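Local atomic coordinates of putative kinase (Chloroflexus aurantiacus, PDB entry 2RHM), a protein that is of unknown function but has the fold of P-loop nucleoside triphosphate hydrolases and is thought to be a kinase. Residues Q23-A26 against T27-L31; C111-S114 against G115-V119. All coordinates share one frame; numbering follows the deposited sequence.

Interaction 1. Residues Q23-A26 against T27-L31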
ATOM      1  N   GLN B  23      -2.276  -7.025  13.898  1.00 25.44           N
ATOM      2  CA  GLN B  23      -3.613  -6.436  13.811  1.00 28.12           C
ATOM      3  C   GLN B  23      -4.033  -5.769  15.139  1.00 25.98           C
ATOM      4  O   GLN B  23      -4.649  -4.686  15.152  1.00 26.33           O
ATOM      5  CB  GLN B  23      -4.613  -7.491  13.339  1.00 27.76           C
ATOM      6  CG  GLN B  23      -4.391  -7.917  11.865  1.00 29.90           C
ATOM      7  CD  GLN B  23      -5.298  -9.067  11.401  1.00 33.57           C
ATOM      8  OE1 GLN B  23      -5.933  -9.753  12.210  1.00 38.93           O
ATOM      9  NE2 GLN B  23      -5.343  -9.283  10.089  1.00 30.15           N
ATOM     10  N   ALA B  24      -3.705  -6.419  16.251  1.00 26.16           N
ATOM     11  CA  ALA B  24      -3.924  -5.864  17.583  1.00 27.33           C
ATOM     12  C   ALA B  24      -3.125  -4.573  17.808  1.00 25.76           C
ATOM     13  O   ALA B  24      -3.594  -3.661  18.492  1.00 26.41           O
ATOM     14  CB  ALA B  24      -3.539  -6.889  18.659  1.00 27.64           C
ATOM     15  N   LEU B  25      -1.919  -4.521  17.257  1.00 25.22           N
ATOM     16  CA  LEU B  25      -1.096  -3.322  17.324  1.00 24.55           C
ATOM     17  C   LEU B  25      -1.711  -2.210  16.480  1.00 23.70           C
ATOM     18  O   LEU B  25      -1.725  -1.055  16.889  1.00 24.88           O
ATOM     19  CB  LEU B  25       0.337  -3.589  16.837  1.00 23.64           C
ATOM     20  CG  LEU B  25       1.316  -4.276  17.775  1.00 30.21           C
ATOM     21  CD1 LEU B  25       2.625  -4.411  17.064  1.00 31.45           C
ATOM     22  CD2 LEU B  25       1.504  -3.495  19.054  1.00 31.21           C
ATOM     23  N   ALA B  26      -2.236  -2.558  15.312  1.00 24.52           N
ATOM     24  CA  ALA B  26      -2.809  -1.552  14.439  1.00 23.60           C
ATOM     25  C   ALA B  26      -4.013  -0.923  15.134  1.00 24.61           C
ATOM     26  O   ALA B  26      -4.176   0.297  15.117  1.00 26.22           O
ATOM     27  CB  ALA B  26      -3.213  -2.148  13.132  1.00 23.98           C
ATOM     28  N   THR B  27      -4.839  -1.760  15.763  1.00 24.03           N
ATOM     29  CA  THR B  27      -6.029  -1.287  16.487  1.00 24.78           C
ATOM     30  C   THR B  27      -5.657  -0.534  17.761  1.00 24.76           C
ATOM     31  O   THR B  27      -6.257   0.499  18.083  1.00 26.18           O
ATOM     32  CB  THR B  27      -6.944  -2.491  16.849  1.00 26.43           C
ATOM     33  OG1 THR B  27      -7.320  -3.169  15.651  1.00 26.29           O
ATOM     34  CG2 THR B  27      -8.169  -2.046  17.561  1.00 29.29           C
ATOM     35  N   GLY B  28      -4.663  -1.046  18.473  1.00 25.57           N
ATOM     36  CA  GLY B  28      -4.211  -0.462  19.732  1.00 25.61           C
ATOM     37  C   GLY B  28      -3.434   0.838  19.624  1.00 25.82           C
ATOM     38  O   GLY B  28      -3.486   1.665  20.541  1.00 27.70           O
ATOM     39  N   LEU B  29      -2.721   1.021  18.519  1.00 26.11           N
ATOM     40  CA  LEU B  29      -1.914   2.227  18.286  1.00 26.28           C
ATOM     41  C   LEU B  29      -2.529   3.147  17.216  1.00 24.88           C
ATOM     42  O   LEU B  29      -1.997   4.233  16.963  1.00 23.28           O
ATOM     43  CB  LEU B  29      -0.507   1.836  17.837  1.00 27.11           C
ATOM     44  CG  LEU B  29       0.309   0.873  18.712  1.00 27.86           C
ATOM     45  CD1 LEU B  29       1.524   0.378  17.952  1.00 31.56           C
ATOM     46  CD2 LEU B  29       0.708   1.517  20.017  1.00 34.63           C
ATOM     47  N   ARG B  30      -3.633   2.713  16.606  1.00 23.32           N
ATOM     48  CA  ARG B  30      -4.282   3.436  15.519  1.00 22.75           C
ATOM     49  C   ARG B  30      -3.277   3.777  14.411  1.00 23.59           C
ATOM     50  O   ARG B  30      -3.131   4.931  14.005  1.00 23.97           O
ATOM     51  CB  ARG B  30      -4.983   4.694  16.040  1.00 24.01           C
ATOM     52  CG  ARG B  30      -6.003   4.404  17.130  1.00 30.05           C
ATOM     53  CD  ARG B  30      -6.653   5.674  17.656  1.00 31.78           C
ATOM     54  NE  ARG B  30      -7.366   6.359  16.588  1.00 27.97           N
ATOM     55  CZ  ARG B  30      -8.575   6.017  16.144  1.00 40.00           C
ATOM     56  NH1 ARG B  30      -9.239   4.990  16.674  1.00 38.85           N
ATOM     57  NH2 ARG B  30      -9.124   6.704  15.154  1.00 33.78           N
ATOM     58  N   LEU B  31      -2.609   2.751  13.912  1.00 23.39           N
ATOM     59  CA  LEU B  31      -1.601   2.917  12.855  1.00 23.09           C
ATOM     60  C   LEU B  31      -1.929   2.067  11.637  1.00 22.98           C
ATOM     61  O   LEU B  31      -2.626   1.041  11.743  1.00 23.36           O
ATOM     62  CB  LEU B  31      -0.195   2.559  13.373  1.00 22.98           C
ATOM     63  CG  LEU B  31       0.389   3.420  14.501  1.00 23.92           C
ATOM     64  CD1 LEU B  31       1.715   2.837  14.940  1.00 27.94           C
ATOM     65  CD2 LEU B  31       0.549   4.863  14.059  1.00 26.37           C
TER
HETATM   66  O   HOH W   1      -5.304   0.987  12.011  1.00 43.55           O

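Interaction 2. Residues C111-S114 against G115-V119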
ATOM      1  N   CYS B 111       7.668 -12.906  16.721  1.00 24.40           N
ATOM      2  CA  CYS B 111       6.803 -13.935  17.258  1.00 25.84           C
ATOM      3  C   CYS B 111       7.442 -15.286  17.067  1.00 24.68           C
ATOM      4  O   CYS B 111       8.064 -15.522  16.048  1.00 24.18           O
ATOM      5  CB  CYS B 111       5.459 -13.916  16.544  1.00 25.68           C
ATOM      6  SG  CYS B 111       4.605 -12.363  16.735  1.00 29.50           S
ATOM      7  N   VAL B 112       7.277 -16.165  18.052  1.00 24.04           N
ATOM      8  CA  VAL B 112       7.835 -17.502  18.005  1.00 24.13           C
ATOM      9  C   VAL B 112       6.810 -18.468  18.621  1.00 24.00           C
ATOM     10  O   VAL B 112       5.901 -18.046  19.321  1.00 23.29           O
ATOM     11  CB  VAL B 112       9.189 -17.585  18.778  1.00 26.97           C
ATOM     12  CG1 VAL B 112      10.245 -16.638  18.171  1.00 23.86           C
ATOM     13  CG2 VAL B 112       8.994 -17.293  20.260  1.00 28.49           C
ATOM     14  N   ALA B 113       6.932 -19.750  18.307  1.00 24.07           N
ATOM     15  CA  ALA B 113       6.116 -20.783  18.956  1.00 24.19           C
ATOM     16  C   ALA B 113       6.726 -22.141  18.719  1.00 24.98           C
ATOM     17  O   ALA B 113       7.558 -22.314  17.827  1.00 25.12           O
ATOM     18  CB  ALA B 113       4.707 -20.761  18.461  1.00 25.61           C
ATOM     19  N   SER B 114       6.269 -23.117  19.498  1.00 25.08           N
ATOM     20  CA  SER B 114       6.818 -24.465  19.419  1.00 25.68           C
ATOM     21  C   SER B 114       6.453 -25.093  18.091  1.00 26.52           C
ATOM     22  O   SER B 114       5.414 -24.768  17.498  1.00 28.55           O
ATOM     23  CB  SER B 114       6.339 -25.337  20.595  1.00 24.58           C
ATOM     24  OG  SER B 114       4.968 -25.683  20.476  1.00 25.89           O
ATOM     25  N   GLY B 115       7.336 -25.961  17.604  1.00 28.73           N
ATOM     26  CA  GLY B 115       7.103 -26.681  16.351  1.00 28.46           C
ATOM     27  C   GLY B 115       5.781 -27.424  16.343  1.00 28.26           C
ATOM     28  O   GLY B 115       5.041 -27.354  15.374  1.00 29.25           O
ATOM     29  N   ASP B 116       5.469 -28.128  17.428  1.00 29.06           N
ATOM     30  CA  ASP B 116       4.201 -28.845  17.528  1.00 29.61           C
ATOM     31  C   ASP B 116       3.005 -27.916  17.376  1.00 29.65           C
ATOM     32  O   ASP B 116       2.068 -28.225  16.655  1.00 28.81           O
ATOM     33  CB  ASP B 116       4.093 -29.590  18.858  1.00 30.45           C
ATOM     34  CG  ASP B 116       4.968 -30.830  18.915  1.00 34.31           C
ATOM     35  OD1 ASP B 116       5.499 -31.263  17.867  1.00 32.58           O
ATOM     36  OD2 ASP B 116       5.113 -31.380  20.027  1.00 41.68           O
ATOM     37  N   VAL B 117       3.034 -26.778  18.060  1.00 28.34           N
ATOM     38  CA  VAL B 117       1.948 -25.810  17.953  1.00 28.94           C
ATOM     39  C   VAL B 117       1.849 -25.240  16.538  1.00 28.12           C
ATOM     40  O   VAL B 117       0.758 -25.107  16.006  1.00 29.96           O
ATOM     41  CB  VAL B 117       2.082 -24.686  19.017  1.00 27.41           C
ATOM     42  CG1 VAL B 117       1.306 -23.442  18.616  1.00 30.33           C
ATOM     43  CG2 VAL B 117       1.616 -25.228  20.369  1.00 30.16           C
ATOM     44  N   LEU B 118       2.986 -24.923  15.925  1.00 28.08           N
ATOM     45  CA  LEU B 118       2.995 -24.386  14.578  1.00 28.11           C
ATOM     46  C   LEU B 118       2.399 -25.397  13.598  1.00 28.46           C
ATOM     47  O   LEU B 118       1.619 -25.021  12.718  1.00 30.10           O
ATOM     48  CB  LEU B 118       4.424 -23.979  14.153  1.00 28.28           C
ATOM     49  CG  LEU B 118       5.045 -22.791  14.917  1.00 25.32           C
ATOM     50  CD1 LEU B 118       6.468 -22.493  14.434  1.00 30.49           C
ATOM     51  CD2 LEU B 118       4.200 -21.559  14.777  1.00 24.04           C
ATOM     52  N   VAL B 119       2.743 -26.673  13.759  1.00 28.51           N
ATOM     53  CA  VAL B 119       2.212 -27.699  12.855  1.00 30.19           C
ATOM     54  C   VAL B 119       0.687 -27.794  12.994  1.00 30.52           C
ATOM     55  O   VAL B 119      -0.016 -27.830  11.986  1.00 33.17           O
ATOM     56  CB  VAL B 119       2.885 -29.073  13.038  1.00 30.42           C
ATOM     57  CG1 VAL B 119       2.096 -30.166  12.297  1.00 33.99           C
ATOM     58  CG2 VAL B 119       4.328 -29.042  12.519  1.00 26.39           C
TER

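Interaction 1. Residues Q23-A26 against T27-L31
Leu25 and Leu29, one helical turn apart, lie side by side and point the same way, with Leu25 CD2 4.0 Å from Leu29 CD1. Leu29 also packs on the backbone: its CG sits beside its own backbone N (chi1 -54°), which brings the start of the side chain over the carbonyl of Leu25, Leu29 CG standing 3.3 Å from Leu25 O. Leu25 O also accepts from Leu29 N at 2.8 Å, so it is gripped by an amide while carbon packs against it. In the two preceding steps of the helix, Gly28 N donates to Ala24 O and Thr27 N to Gln23 O, the last at 3.0 Å.

The pattern then changes, as it does where an alpha-helix is closed in the manner of a Schellman motif. Arg30 takes up a left-handed backbone conformation, with a phi of 52°, and turns the chain back so that Leu31 N reaches Ala26 O, five residues behind it, over 3.2 Å. This donor lies in the carbonyl plane, on a lone pair, whereas the three helical amides approach their oxygens from well outside that plane. The reversal also carries Leu31 O to within 3.5 Å of Ala26 CB. A water donates to Leu31 O at 2.7 Å and makes a weak, longer bond to Ala26 O, so that one water spans the two carbonyls.

Farther out, the leucine pair faces the parallel sheet: both Leu25 and Leu29 touch Ile8 of strand 6-12 and Val182 of helix 175-187. Ala26 and Leu31 share Ile81 of strand 80-83. Beyond the turn, the side chain of Arg30 packs on Gln75 of the second subunit.

Interaction 2. Residues C111-S114 against G115-V119
Ser114 O accepts from Leu118 N at 2.9 Å, the donor lying nearly along the C=O axis with an N-H...O angle of 162°; it is the first hydrogen bond of the alpha-helical kind in helix 115-127. Apolar carbon shields the same oxygen, because Leu118 CG sits beside its own backbone N and comes within 3.3 Å of Ser114 O.

The side chain of Ser114 holds a second amide. With chi1 at 72°, OG stands between the backbone N and the carbonyl carbon, and from there Ser114 OG accepts from Val117 N at 3.3 Å. Ser114 is thus the N-cap, giving an acceptor to an amide of the opening turn. Val117 has no polar side chain to return the bond, so the capping is one-way; Val117 CG2 instead lies 3.4 Å from Ser114 OG. Replacing Ser114 by an alanine removes OG and is likely to leave Val117 N without this acceptor, so that the first turn might fray.

Apolar contact bridges the cap as well. Ala113 CB meets Leu118 CD2 at 3.8 Å, a hydrophobic staple between the residue before the N-cap and the fourth residue of the helix, while Val117 CG1 lies alongside at 4.3 Å from Ala113 CB. Asp116, in the opening turn, would probably suit the positive end of the helix dipole, and it also touches Arg148.

Ser114 N donates to Thr168 OG1, tying the cap to the loop after strand 162-166. Farther along, the capped helix carries Ile122 and Arg125 to the pocket that holds benzoic acid. Behind the cap, strand 105-112 runs between strands 6-12 and 162-166, and ahead of it Leu118 and Val119 pack on Val147 of helix 141-149.

Overall arrangement
The two contacts illustrate opposite ends of helices in one P-loop fold: interaction 1 finishes helix 18-29, which follows the probable Walker A loop, and interaction 2 starts helix 115-127. Both lie mainly at the surface, each with a single buried leucine turned inward. The chemistry follows the end concerned. At the C-terminal end a carbonyl, Ala26 O, is met by a reversed backbone and, weakly, by a water; at the N-terminal end an amide, Val117 N, is met by a hydroxyl. Their centres are 24 Å apart and they do not touch, though Cys111 packs on the early part of helix 18-29, and strand 6-12, which receives leucines of 23-31, pairs with strand 105-112. Only interaction 1 reaches the second subunit.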